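Local coordinates for protein MdcE (Pseudomonas aeruginosa, PDB 5VIP) that is the gamma subunit of a biotin-independent malonate decarboxylase and probably has a transferase activity, at residues 149-154 and 172-177. Numbering follows the deposited sequence.
Sequences IGLLVG and IALHDP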
ATOM      1  N   ILE A 149     -12.647   7.435   6.632  1.00 19.80           N
ATOM      2  CA  ILE A 149     -12.024   7.883   7.865  1.00 19.98           C
ATOM      3  C   ILE A 149     -11.356   6.707   8.532  1.00 19.28           C
ATOM      4  O   ILE A 149     -11.981   5.651   8.731  1.00 15.98           O
ATOM      5  CB  ILE A 149     -13.057   8.521   8.840  1.00 20.41           C
ATOM      6  CG1 ILE A 149     -13.736   9.725   8.179  1.00 20.42           C
ATOM      7  CG2 ILE A 149     -12.379   8.949  10.112  1.00 20.66           C
ATOM      8  CD1 ILE A 149     -15.009  10.172   8.865  1.00 26.00           C
ATOM      9  N   GLY A 150     -10.086   6.883   8.885  1.00 17.91           N
ATOM     10  CA  GLY A 150      -9.363   5.849   9.600  1.00 16.31           C
ATOM     11  C   GLY A 150      -9.288   6.178  11.085  1.00 19.82           C
ATOM     12  O   GLY A 150      -8.746   7.217  11.458  1.00 19.12           O
ATOM     13  N   LEU A 151      -9.816   5.297  11.931  1.00 17.04           N
ATOM     14  CA  LEU A 151      -9.764   5.519  13.372  1.00 19.49           C
ATOM     15  C   LEU A 151      -8.758   4.574  14.014  1.00 17.09           C
ATOM     16  O   LEU A 151      -8.978   3.369  14.074  1.00 19.20           O
ATOM     17  CB  LEU A 151     -11.149   5.335  13.996  1.00 20.87           C
ATOM     18  CG  LEU A 151     -11.174   5.522  15.515  1.00 19.98           C
ATOM     19  CD1 LEU A 151     -10.852   6.971  15.875  1.00 21.00           C
ATOM     20  CD2 LEU A 151     -12.516   5.097  16.103  1.00 19.91           C
ATOM     21  N   LEU A 152      -7.633   5.116  14.464  1.00 15.95           N
ATOM     22  CA  LEU A 152      -6.575   4.276  15.018  1.00 15.10           C
ATOM     23  C   LEU A 152      -6.796   4.081  16.510  1.00 21.05           C
ATOM     24  O   LEU A 152      -6.582   5.014  17.273  1.00 20.02           O
ATOM     25  CB  LEU A 152      -5.199   4.911  14.782  1.00 18.56           C
ATOM     26  CG  LEU A 152      -4.898   5.457  13.375  1.00 23.28           C
ATOM     27  CD1 LEU A 152      -3.418   5.767  13.208  1.00 20.66           C
ATOM     28  CD2 LEU A 152      -5.388   4.521  12.292  1.00 21.43           C
ATOM     29  N   VAL A 153      -7.193   2.880  16.924  1.00 21.99           N
ATOM     30  CA  VAL A 153      -7.510   2.645  18.328  1.00 21.98           C
ATOM     31  C   VAL A 153      -6.453   1.757  18.957  1.00 26.00           C
ATOM     32  O   VAL A 153      -6.418   1.604  20.171  1.00 23.80           O
ATOM     33  CB  VAL A 153      -8.912   2.017  18.507  1.00 21.17           C
ATOM     34  CG1 VAL A 153      -9.965   2.868  17.825  1.00 21.96           C
ATOM     35  CG2 VAL A 153      -8.950   0.585  17.974  1.00 22.06           C
ATOM     36  N   GLY A 154      -5.564   1.203  18.128  1.00 23.10           N
ATOM     37  CA  GLY A 154      -4.498   0.353  18.617  1.00 19.56           C
ATOM     38  C   GLY A 154      -3.301   0.316  17.678  1.00 20.68           C
ATOM     39  O   GLY A 154      -2.806   1.346  17.254  1.00 21.04           O
ATOM     40  N   ILE A 172      -7.700   9.752  12.270  1.00 18.48           N
ATOM     41  CA  ILE A 172      -7.878  10.142  13.670  1.00 23.65           C
ATOM     42  C   ILE A 172      -7.299   9.061  14.558  1.00 21.02           C
ATOM     43  O   ILE A 172      -7.600   7.884  14.372  1.00 22.74           O
ATOM     44  CB  ILE A 172      -9.368  10.351  14.018  1.00 25.09           C
ATOM     45  CG1 ILE A 172      -9.944  11.505  13.195  1.00 27.39           C
ATOM     46  CG2 ILE A 172      -9.563  10.566  15.537  1.00 24.58           C
ATOM     47  CD1 ILE A 172     -11.473  11.490  13.106  1.00 26.16           C
ATOM     48  N   ALA A 173      -6.458   9.442  15.517  1.00 19.38           N
ATOM     49  CA  ALA A 173      -5.868   8.459  16.410  1.00 21.51           C
ATOM     50  C   ALA A 173      -6.280   8.727  17.857  1.00 22.29           C
ATOM     51  O   ALA A 173      -6.388   9.878  18.265  1.00 23.36           O
ATOM     52  CB  ALA A 173      -4.344   8.472  16.289  1.00 19.56           C
ATOM     53  N   LEU A 174      -6.495   7.667  18.622  1.00 19.42           N
ATOM     54  CA  LEU A 174      -6.619   7.807  20.067  1.00 22.44           C
ATOM     55  C   LEU A 174      -5.241   8.120  20.657  1.00 27.65           C
ATOM     56  O   LEU A 174      -4.223   7.550  20.241  1.00 21.55           O
ATOM     57  CB  LEU A 174      -7.214   6.543  20.689  1.00 21.26           C
ATOM     58  CG  LEU A 174      -8.564   6.143  20.086  1.00 20.56           C
ATOM     59  CD1 LEU A 174      -9.159   4.953  20.796  1.00 21.31           C
ATOM     60  CD2 LEU A 174      -9.521   7.323  20.076  1.00 22.43           C
ATOM     61  N   HIS A 175      -5.205   9.058  21.599  1.00 27.91           N
ATOM     62  CA  HIS A 175      -3.947   9.483  22.189  1.00 21.05           C
ATOM     63  C   HIS A 175      -3.652   8.573  23.371  1.00 27.59           C
ATOM     64  O   HIS A 175      -3.990   8.888  24.517  1.00 26.15           O
ATOM     65  CB  HIS A 175      -4.013  10.957  22.614  1.00 23.52           C
ATOM     66  CG  HIS A 175      -2.699  11.521  23.062  1.00 28.98           C
ATOM     67  ND1 HIS A 175      -2.337  11.607  24.389  1.00 28.05           N
ATOM     68  CD2 HIS A 175      -1.662  12.035  22.357  1.00 30.89           C
ATOM     69  CE1 HIS A 175      -1.134  12.144  24.484  1.00 28.16           C
ATOM     70  NE2 HIS A 175      -0.702  12.413  23.265  1.00 30.77           N
ATOM     71  N   ASP A 176      -3.022   7.442  23.080  1.00 23.56           N
ATOM     72  CA  ASP A 176      -2.820   6.368  24.051  1.00 24.01           C
ATOM     73  C   ASP A 176      -1.551   5.594  23.699  1.00 28.52           C
ATOM     74  O   ASP A 176      -1.241   5.426  22.513  1.00 25.69           O
ATOM     75  CB  ASP A 176      -4.046   5.451  24.060  1.00 28.20           C
ATOM     76  CG  ASP A 176      -3.832   4.191  24.856  1.00 31.09           C
ATOM     77  OD1 ASP A 176      -4.021   4.240  26.083  1.00 33.13           O
ATOM     78  OD2 ASP A 176      -3.481   3.149  24.260  1.00 29.48           O
ATOM     79  N   PRO A 177      -0.803   5.127  24.717  1.00 27.58           N
ATOM     80  CA  PRO A 177       0.477   4.454  24.457  1.00 28.07           C
ATOM     81  C   PRO A 177       0.354   3.149  23.679  1.00 28.13           C
ATOM     82  O   PRO A 177       1.353   2.677  23.132  1.00 28.35           O
ATOM     83  CB  PRO A 177       1.024   4.181  25.870  1.00 27.53           C
ATOM     84  CG  PRO A 177       0.367   5.184  26.732  1.00 26.24           C
ATOM     85  CD  PRO A 177      -1.012   5.353  26.161  1.00 27.03           C
TER
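L152 is gripped through both its backbone N and O by the parallel strand that carries I172 and L174. L152 N donates to I172 O (2.8 Å) and L152 O accepts from L174 N (3.0 Å), while I172 N reaches back to G150 O (2.9 Å). All three bonds are nearly straight, 170° or more at the hydrogen. A weaker CA-H...O contact runs from L151 CA to I172 O.

Apolar contacts line both faces. On the face of L151 and I172, L151 CD1 lies against I172 CG2 (3.8 Å), the side chains crossing at a slant. I149 runs alongside I172, and I149 CG2 meets I172 CD1 at 4.0 Å. L174 CG, anti to its carbonyl carbon (chi1 -56°), brings the end of the side chain to V153, L174 CD1 to V153 CG1 3.7 Å. On the other face, the CB atoms of L152 and A173 touch.

These adjacent strands, joined through helix 158-163, lie between strands 106-113 and 225-227 of a mixed sheet, consistent with the crotonase-like core of carboxyltransferase subunits. Helix 237-254 covers I149 and I172, W28 of helix 24-33 packs on V153 and L174, V179 meets L152 and L223 meets A173.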